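Side-chain contacts in 3-hydroxy-3-methylglutaryl-CoA lyase (Acinetobacter baumannii, PDB 6NDS), which belongs to the lyases of the HMGL-like family, metal-dependent enzymes built on a TIM barrel, and here carries a zinc ion and coenzyme A: residues 181-186 with 237-242; 198-203 with 212-217. All coordinates share one frame; numbering follows the deposited sequence.

How the interactions relate
Starting from the N terminus, the chain runs through strand 182-186, turns into helix 193-203 on the outside of the barrel, comes back as strand 212-216, and after helix 223-232 reaches strand 237-240. Interaction 2 closes the short loop, with eight residues between its segments, and packs the helix on the strand that follows it. Interaction 1 closes the longer loop, with 50 residues between its segments, and that loop contains the whole of interaction 2. Strand 212-216 is the common element: it lies between the two strands of interaction 1, with Ile182 O and Thr213 N 2.8 Å apart, and carries the helix of interaction 2 on its outer side.

Interaction 1 (181-186 with 237-242); sequences NITLAD and RFDAAL
Thr183 and Asp239 meet through a bridging water in a polar contact inside the barrel, between two parallel strands that are not neighbours: strand 212-216 runs between 182-186 and 237-240. The gap is wide, with CA of Thr183 and CA of Phe238 9.0 Å apart, so what links the strands is side chains and one water, and just 99 Å² of surface is buried. The water lies 2.8 Å from Thr183 OG1 and donates to Asp239 OD2, also at 2.8 Å. Beside this bridge the methyl CG2 of Thr183 comes to 4.3 Å from Asp239 OD2, a loose approach. Threonine suits the place because its hydroxyl can reach the water and Asn147 while its methyl fills space next to the carboxylate. Asp239 is held by more than the water: OD2 also accepts from His215 ND1 and OD1 from Gln19, an arrangement that probably fixes the rotation of the carboxylate. Because His215 binds the zinc ion through its other nitrogen, Asp239 is a second-shell residue that probably helps to orient a metal ligand and makes its imidazole a stronger donor to the metal. At the N-terminal ends of the strands the long side chain of Arg237, bent at chi3 (54°), crosses the side chain of Asn181 at about a right angle. The amide of Asn181 sits at the edge of the guanidinium, the two planes 69° apart. An arginine can be buried here because its nitrogens find partners: NE bonds to Gln19 and NH1 to the backbone oxygen of Glu210. The side chains of Thr183, Arg237 and Asp239 all touch Thr213 of the intervening strand 212-216, while Ile182 and Leu184 face the other way, onto helix 164-176.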
ATOM      1  N   ASN A 181      -6.473 -20.858 -18.923  1.00 25.30           N
ATOM      2  CA  ASN A 181      -5.713 -19.837 -18.213  1.00 24.07           C
ATOM      3  C   ASN A 181      -6.530 -18.553 -18.185  1.00 23.79           C
ATOM      4  O   ASN A 181      -6.920 -18.030 -19.239  1.00 23.66           O
ATOM      5  CB  ASN A 181      -4.349 -19.610 -18.858  1.00 25.05           C
ATOM      6  CG  ASN A 181      -3.351 -20.690 -18.483  1.00 30.83           C
ATOM      7  OD1 ASN A 181      -3.727 -21.748 -17.987  1.00 40.33           O
ATOM      8  ND2 ASN A 181      -2.073 -20.421 -18.703  1.00 32.51           N
ATOM      9  N   ILE A 182      -6.763 -18.037 -16.976  1.00 21.07           N
ATOM     10  CA  ILE A 182      -7.711 -16.959 -16.721  1.00 22.23           C
ATOM     11  C   ILE A 182      -7.030 -15.880 -15.892  1.00 21.75           C
ATOM     12  O   ILE A 182      -6.336 -16.188 -14.916  1.00 20.69           O
ATOM     13  CB  ILE A 182      -8.963 -17.489 -15.972  1.00 19.59           C
ATOM     14  CG1 ILE A 182      -9.674 -18.580 -16.778  1.00 26.05           C
ATOM     15  CG2 ILE A 182      -9.902 -16.349 -15.611  1.00 24.38           C
ATOM     16  CD1 ILE A 182     -10.180 -18.116 -18.123  1.00 29.49           C
ATOM     17  N   THR A 183      -7.240 -14.620 -16.260  1.00 17.43           N
ATOM     18  CA  THR A 183      -6.849 -13.492 -15.419  1.00 18.21           C
ATOM     19  C   THR A 183      -8.092 -12.786 -14.902  1.00 20.42           C
ATOM     20  O   THR A 183      -8.986 -12.442 -15.682  1.00 20.63           O
ATOM     21  CB  THR A 183      -5.987 -12.493 -16.189  1.00 20.21           C
ATOM     22  OG1 THR A 183      -4.758 -13.126 -16.582  1.00 19.14           O
ATOM     23  CG2 THR A 183      -5.674 -11.228 -15.338  1.00 19.72           C
ATOM     24  N   LEU A 184      -8.139 -12.553 -13.592  1.00 18.72           N
ATOM     25  CA  LEU A 184      -9.142 -11.675 -13.001  1.00 18.34           C
ATOM     26  C   LEU A 184      -8.479 -10.342 -12.707  1.00 17.86           C
ATOM     27  O   LEU A 184      -7.520 -10.282 -11.924  1.00 19.17           O
ATOM     28  CB  LEU A 184      -9.728 -12.270 -11.721  1.00 20.01           C
ATOM     29  CG  LEU A 184     -10.309 -13.662 -11.881  1.00 19.22           C
ATOM     30  CD1 LEU A 184     -10.810 -14.162 -10.519  1.00 24.66           C
ATOM     31  CD2 LEU A 184     -11.435 -13.660 -12.919  1.00 20.03           C
ATOM     32  N   ALA A 185      -8.997  -9.274 -13.306  1.00 18.04           N
ATOM     33  CA  ALA A 185      -8.359  -7.967 -13.211  1.00 16.94           C
ATOM     34  C   ALA A 185      -9.223  -6.991 -12.421  1.00 17.52           C
ATOM     35  O   ALA A 185     -10.421  -6.849 -12.697  1.00 21.63           O
ATOM     36  CB  ALA A 185      -8.064  -7.418 -14.611  1.00 19.44           C
ATOM     37  N   ASP A 186      -8.589  -6.288 -11.471  1.00 17.03           N
ATOM     38  CA  ASP A 186      -9.194  -5.178 -10.718  1.00 16.71           C
ATOM     39  C   ASP A 186      -8.763  -3.866 -11.374  1.00 19.07           C
ATOM     40  O   ASP A 186      -7.848  -3.168 -10.924  1.00 19.65           O
ATOM     41  CB  ASP A 186      -8.761  -5.240  -9.259  1.00 18.11           C
ATOM     42  CG  ASP A 186      -9.413  -4.178  -8.419  1.00 23.37           C
ATOM     43  OD1 ASP A 186     -10.412  -3.598  -8.883  1.00 22.33           O
ATOM     44  OD2 ASP A 186      -8.929  -3.918  -7.298  1.00 22.24           O
ATOM     45  N   ARG A 237      -0.221 -16.708  -9.205  1.00 16.76           N
ATOM     46  CA  ARG A 237       0.266 -15.919 -10.337  1.00 18.12           C
ATOM     47  C   ARG A 237      -0.275 -14.498 -10.245  1.00 18.33           C
ATOM     48  O   ARG A 237      -1.491 -14.309 -10.140  1.00 17.65           O
ATOM     49  CB  ARG A 237      -0.160 -16.552 -11.664  1.00 18.52           C
ATOM     50  CG  ARG A 237       0.413 -17.974 -11.909  1.00 18.66           C
ATOM     51  CD  ARG A 237      -0.153 -18.667 -13.163  1.00 21.26           C
ATOM     52  NE  ARG A 237       0.015 -17.835 -14.349  1.00 19.97           N
ATOM     53  CZ  ARG A 237      -0.494 -18.091 -15.544  1.00 21.77           C
ATOM     54  NH1 ARG A 237      -1.188 -19.203 -15.767  1.00 23.91           N
ATOM     55  NH2 ARG A 237      -0.295 -17.229 -16.535  1.00 19.52           N
ATOM     56  N   PHE A 238       0.624 -13.501 -10.296  1.00 16.18           N
ATOM     57  CA  PHE A 238       0.223 -12.108 -10.091  1.00 15.47           C
ATOM     58  C   PHE A 238       0.922 -11.203 -11.091  1.00 16.77           C
ATOM     59  O   PHE A 238       2.141 -11.291 -11.254  1.00 16.45           O
ATOM     60  CB  PHE A 238       0.542 -11.632  -8.660  1.00 15.10           C
ATOM     61  CG  PHE A 238      -0.220 -12.370  -7.602  1.00 16.23           C
ATOM     62  CD1 PHE A 238      -1.435 -11.885  -7.149  1.00 15.91           C
ATOM     63  CD2 PHE A 238       0.268 -13.564  -7.081  1.00 16.77           C
ATOM     64  CE1 PHE A 238      -2.155 -12.568  -6.174  1.00 16.97           C
ATOM     65  CE2 PHE A 238      -0.430 -14.255  -6.102  1.00 17.31           C
ATOM     66  CZ  PHE A 238      -1.644 -13.762  -5.638  1.00 18.17           C
ATOM     67  N   ASP A 239       0.144 -10.332 -11.738  1.00 15.93           N
ATOM     68  CA  ASP A 239       0.688  -9.296 -12.611  1.00 14.71           C
ATOM     69  C   ASP A 239       1.138  -8.076 -11.799  1.00 17.88           C
ATOM     70  O   ASP A 239       0.491  -7.679 -10.827  1.00 17.71           O
ATOM     71  CB  ASP A 239      -0.358  -8.832 -13.628  1.00 15.21           C
ATOM     72  CG  ASP A 239      -0.670  -9.870 -14.707  1.00 25.59           C
ATOM     73  OD1 ASP A 239       0.105 -10.841 -14.888  1.00 21.46           O
ATOM     74  OD2 ASP A 239      -1.696  -9.691 -15.405  1.00 22.30           O
ATOM     75  N   ALA A 240       2.223  -7.444 -12.242  1.00 15.59           N
ATOM     76  CA  ALA A 240       2.719  -6.227 -11.599  1.00 13.40           C
ATOM     77  C   ALA A 240       3.486  -5.433 -12.644  1.00 15.51           C
ATOM     78  O   ALA A 240       3.917  -5.981 -13.656  1.00 16.92           O
ATOM     79  CB  ALA A 240       3.613  -6.553 -10.389  1.00 15.57           C
ATOM     80  N   ALA A 241       3.633  -4.123 -12.410  1.00 15.15           N
ATOM     81  CA  ALA A 241       4.363  -3.252 -13.330  1.00 13.62           C
ATOM     82  C   ALA A 241       5.558  -2.635 -12.616  1.00 17.94           C
ATOM     83  O   ALA A 241       5.430  -2.143 -11.486  1.00 17.81           O
ATOM     84  CB  ALA A 241       3.472  -2.140 -13.882  1.00 16.47           C
ATOM     85  N   LEU A 242       6.710  -2.635 -13.302  1.00 16.34           N
ATOM     86  CA  LEU A 242       7.904  -1.960 -12.807  1.00 16.89           C
ATOM     87  C   LEU A 242       7.583  -0.533 -12.380  1.00 16.48           C
ATOM     88  O   LEU A 242       6.938   0.225 -13.115  1.00 19.33           O
ATOM     89  CB  LEU A 242       8.971  -1.941 -13.903  1.00 18.29           C
ATOM     90  CG  LEU A 242      10.330  -1.351 -13.510  1.00 18.69           C
ATOM     91  CD1 LEU A 242      11.075  -2.338 -12.618  1.00 20.17           C
ATOM     92  CD2 LEU A 242      11.115  -1.052 -14.783  1.00 19.54           C
TER
HETATM   93  O   HOH W   1      -2.779 -11.350 -17.330  1.00 25.56           O

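Interaction 2 (198-203 with 212-217); sequences RIVSHV and LTLHFH. With ZN (zinc ion), chain H; ACT (acetate ion), chain E.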
ATOM      1  N   ARG A 198     -13.201 -14.446  -1.345  1.00 21.85           N
ATOM      2  CA  ARG A 198     -14.418 -15.117  -1.789  1.00 25.56           C
ATOM      3  C   ARG A 198     -14.358 -15.446  -3.276  1.00 25.42           C
ATOM      4  O   ARG A 198     -14.656 -16.577  -3.686  1.00 26.63           O
ATOM      5  CB  ARG A 198     -15.633 -14.246  -1.472  1.00 28.63           C
ATOM      6  CG  ARG A 198     -16.936 -14.765  -2.045  1.00 33.33           C
ATOM      7  CD  ARG A 198     -18.125 -13.939  -1.558  1.00 33.41           C
ATOM      8  NE  ARG A 198     -18.092 -12.556  -2.038  1.00 32.23           N
ATOM      9  CZ  ARG A 198     -17.769 -11.502  -1.286  1.00 34.99           C
ATOM     10  NH1 ARG A 198     -17.439 -11.661  -0.008  1.00 33.82           N
ATOM     11  NH2 ARG A 198     -17.786 -10.286  -1.809  1.00 30.06           N
ATOM     12  N   ILE A 199     -13.968 -14.472  -4.101  1.00 21.75           N
ATOM     13  CA  ILE A 199     -13.959 -14.686  -5.544  1.00 23.81           C
ATOM     14  C   ILE A 199     -12.861 -15.670  -5.933  1.00 23.61           C
ATOM     15  O   ILE A 199     -13.090 -16.583  -6.738  1.00 24.54           O
ATOM     16  CB  ILE A 199     -13.813 -13.346  -6.294  1.00 24.03           C
ATOM     17  CG1 ILE A 199     -15.106 -12.522  -6.173  1.00 26.79           C
ATOM     18  CG2 ILE A 199     -13.474 -13.601  -7.764  1.00 27.14           C
ATOM     19  CD1 ILE A 199     -15.029 -11.108  -6.794  1.00 25.25           C
ATOM     20  N   VAL A 200     -11.661 -15.511  -5.367  1.00 21.57           N
ATOM     21  CA  VAL A 200     -10.558 -16.392  -5.738  1.00 21.75           C
ATOM     22  C   VAL A 200     -10.832 -17.824  -5.284  1.00 26.03           C
ATOM     23  O   VAL A 200     -10.551 -18.781  -6.019  1.00 24.76           O
ATOM     24  CB  VAL A 200      -9.228 -15.866  -5.175  1.00 19.87           C
ATOM     25  CG1 VAL A 200      -8.139 -16.919  -5.328  1.00 23.52           C
ATOM     26  CG2 VAL A 200      -8.822 -14.568  -5.888  1.00 24.16           C
ATOM     27  N   SER A 201     -11.354 -18.002  -4.064  1.00 24.89           N
ATOM     28  CA  SER A 201     -11.705 -19.348  -3.617  1.00 25.34           C
ATOM     29  C   SER A 201     -12.662 -20.007  -4.592  1.00 27.04           C
ATOM     30  O   SER A 201     -12.507 -21.189  -4.921  1.00 28.02           O
ATOM     31  CB  SER A 201     -12.320 -19.316  -2.216  1.00 31.05           C
ATOM     32  OG  SER A 201     -11.379 -18.839  -1.269  1.00 36.84           O
ATOM     33  N   HIS A 202     -13.651 -19.260  -5.077  1.00 24.82           N
ATOM     34  CA  HIS A 202     -14.633 -19.875  -5.962  1.00 30.66           C
ATOM     35  C   HIS A 202     -14.020 -20.198  -7.318  1.00 31.85           C
ATOM     36  O   HIS A 202     -14.252 -21.284  -7.865  1.00 29.13           O
ATOM     37  CB  HIS A 202     -15.852 -18.969  -6.120  1.00 31.04           C
ATOM     38  CG  HIS A 202     -16.918 -19.551  -6.997  1.00 42.17           C
ATOM     39  ND1 HIS A 202     -17.836 -20.474  -6.541  1.00 51.90           N
ATOM     40  CD2 HIS A 202     -17.194 -19.366  -8.309  1.00 49.32           C
ATOM     41  CE1 HIS A 202     -18.644 -20.815  -7.529  1.00 49.11           C
ATOM     42  NE2 HIS A 202     -18.277 -20.155  -8.612  1.00 48.49           N
ATOM     43  N   VAL A 203     -13.224 -19.281  -7.873  1.00 27.30           N
ATOM     44  CA  VAL A 203     -12.645 -19.550  -9.183  1.00 28.48           C
ATOM     45  C   VAL A 203     -11.660 -20.711  -9.102  1.00 32.17           C
ATOM     46  O   VAL A 203     -11.565 -21.513 -10.038  1.00 30.59           O
ATOM     47  CB  VAL A 203     -12.008 -18.273  -9.768  1.00 30.82           C
ATOM     48  CG1 VAL A 203     -11.298 -18.582 -11.061  1.00 28.36           C
ATOM     49  CG2 VAL A 203     -13.085 -17.236 -10.027  1.00 34.91           C
ATOM     50  N   LEU A 212      -4.644 -19.583 -12.841  1.00 21.69           N
ATOM     51  CA  LEU A 212      -5.267 -18.317 -12.458  1.00 20.91           C
ATOM     52  C   LEU A 212      -4.228 -17.222 -12.256  1.00 20.54           C
ATOM     53  O   LEU A 212      -3.302 -17.391 -11.456  1.00 23.27           O
ATOM     54  CB  LEU A 212      -6.059 -18.481 -11.161  1.00 23.10           C
ATOM     55  CG  LEU A 212      -6.656 -17.219 -10.538  1.00 24.54           C
ATOM     56  CD1 LEU A 212      -7.702 -16.651 -11.471  1.00 22.87           C
ATOM     57  CD2 LEU A 212      -7.277 -17.534  -9.162  1.00 25.33           C
ATOM     58  N   THR A 213      -4.419 -16.082 -12.931  1.00 18.42           N
ATOM     59  CA  THR A 213      -3.670 -14.857 -12.660  1.00 17.69           C
ATOM     60  C   THR A 213      -4.579 -13.825 -12.001  1.00 21.23           C
ATOM     61  O   THR A 213      -5.733 -13.646 -12.407  1.00 19.53           O
ATOM     62  CB  THR A 213      -3.085 -14.244 -13.950  1.00 20.54           C
ATOM     63  OG1 THR A 213      -2.157 -15.159 -14.556  1.00 23.12           O
ATOM     64  CG2 THR A 213      -2.339 -12.921 -13.648  1.00 20.14           C
ATOM     65  N   LEU A 214      -4.056 -13.132 -10.987  1.00 16.59           N
ATOM     66  CA  LEU A 214      -4.712 -11.965 -10.414  1.00 18.09           C
ATOM     67  C   LEU A 214      -3.956 -10.717 -10.851  1.00 18.71           C
ATOM     68  O   LEU A 214      -2.723 -10.668 -10.762  1.00 18.90           O
ATOM     69  CB  LEU A 214      -4.748 -12.025  -8.882  1.00 16.19           C
ATOM     70  CG  LEU A 214      -5.863 -12.813  -8.187  1.00 21.79           C
ATOM     71  CD1 LEU A 214      -7.235 -12.354  -8.666  1.00 25.35           C
ATOM     72  CD2 LEU A 214      -5.682 -14.299  -8.380  1.00 28.55           C
ATOM     73  N   HIS A 215      -4.701  -9.703 -11.290  1.00 17.08           N
ATOM     74  CA  HIS A 215      -4.141  -8.464 -11.841  1.00 15.66           C
ATOM     75  C   HIS A 215      -4.742  -7.289 -11.062  1.00 18.86           C
ATOM     76  O   HIS A 215      -5.832  -6.812 -11.384  1.00 18.31           O
ATOM     77  CB  HIS A 215      -4.471  -8.434 -13.328  1.00 15.99           C
ATOM     78  CG  HIS A 215      -4.050  -7.191 -14.057  1.00 18.80           C
ATOM     79  ND1 HIS A 215      -3.070  -7.204 -15.028  1.00 18.55           N
ATOM     80  CD2 HIS A 215      -4.540  -5.925 -14.031  1.00 19.11           C
ATOM     81  CE1 HIS A 215      -2.943  -5.991 -15.538  1.00 22.54           C
ATOM     82  NE2 HIS A 215      -3.820  -5.193 -14.949  1.00 21.17           N
ATOM     83  N   PHE A 216      -4.050  -6.831 -10.018  1.00 15.50           N
ATOM     84  CA  PHE A 216      -4.569  -5.771  -9.153  1.00 18.15           C
ATOM     85  C   PHE A 216      -3.959  -4.412  -9.490  1.00 19.34           C
ATOM     86  O   PHE A 216      -2.758  -4.288  -9.736  1.00 18.53           O
ATOM     87  CB  PHE A 216      -4.293  -6.088  -7.673  1.00 18.16           C
ATOM     88  CG  PHE A 216      -5.039  -7.278  -7.147  1.00 19.10           C
ATOM     89  CD1 PHE A 216      -6.422  -7.246  -7.011  1.00 19.96           C
ATOM     90  CD2 PHE A 216      -4.357  -8.408  -6.719  1.00 18.42           C
ATOM     91  CE1 PHE A 216      -7.117  -8.350  -6.498  1.00 21.21           C
ATOM     92  CE2 PHE A 216      -5.045  -9.506  -6.188  1.00 20.34           C
ATOM     93  CZ  PHE A 216      -6.427  -9.476  -6.084  1.00 21.35           C
ATOM     94  N   HIS A 217      -4.795  -3.385  -9.504  1.00 22.07           N
ATOM     95  CA  HIS A 217      -4.295  -2.019  -9.494  1.00 21.30           C
ATOM     96  C   HIS A 217      -4.383  -1.472  -8.066  1.00 22.80           C
ATOM     97  O   HIS A 217      -5.134  -1.985  -7.225  1.00 24.75           O
ATOM     98  CB  HIS A 217      -5.072  -1.153 -10.500  1.00 21.02           C
ATOM     99  CG  HIS A 217      -4.744  -1.449 -11.942  1.00 23.18           C
ATOM    100  ND1 HIS A 217      -3.929  -0.631 -12.702  1.00 21.89           N
ATOM    101  CD2 HIS A 217      -5.117  -2.462 -12.759  1.00 21.46           C
ATOM    102  CE1 HIS A 217      -3.815  -1.129 -13.919  1.00 25.46           C
ATOM    103  NE2 HIS A 217      -4.516  -2.249 -13.978  1.00 24.47           N
TER
HETATM  104 ZN    ZN H 507      -4.538  -3.357 -15.878  1.00 25.69          ZN
HETATM  105  C   ACT E 504     -17.178  -8.047   1.191  1.00 57.15           C
HETATM  106  O   ACT E 504     -17.026  -7.570   0.030  1.00 50.71           O
HETATM  107  OXT ACT E 504     -17.859  -9.048   1.557  1.00 58.22           O
HETATM  108  CH3 ACT E 504     -16.430  -7.313   2.343  1.00 47.53           C
HETATM  109  O   HOH W   2      -5.108  -1.486 -16.920  1.00 25.41           O
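Val200 presents its two methyls to two leucines of the strand: CG1 meets CD2 of Leu212 at 4.0 Å, and CG2 rests against the branched end of Leu214, nearest CD1 at 3.9 Å. Both leucines lie obliquely to the valine. With CG1 anti to the backbone N (chi1 169°) and CG2 anti to the carbonyl carbon, the fork of Val200 spans both. One helical turn on, Val203 meets Leu212 at about a right angle, CG1 to CD1 at 4.1 Å, so the two methyls of Leu212 are shared between the valines. Compact valines suit the helix face close to the sheet, while the longer leucines reach out to them across 10.7 Å between axes. The residues between point to the barrel interior. There His215 NE2 binds the zinc ion at 2.2 Å, as does NE2 of His217, two residues on, with a water and Asp25 among the other ligands. The helix runs nearly antiparallel to the strand (163°), as expected in the beta-alpha-beta unit of strand 182-186, helix 193-203 and strand 212-216, the repeating element of a TIM barrel with its metal site at the C-terminal strand ends.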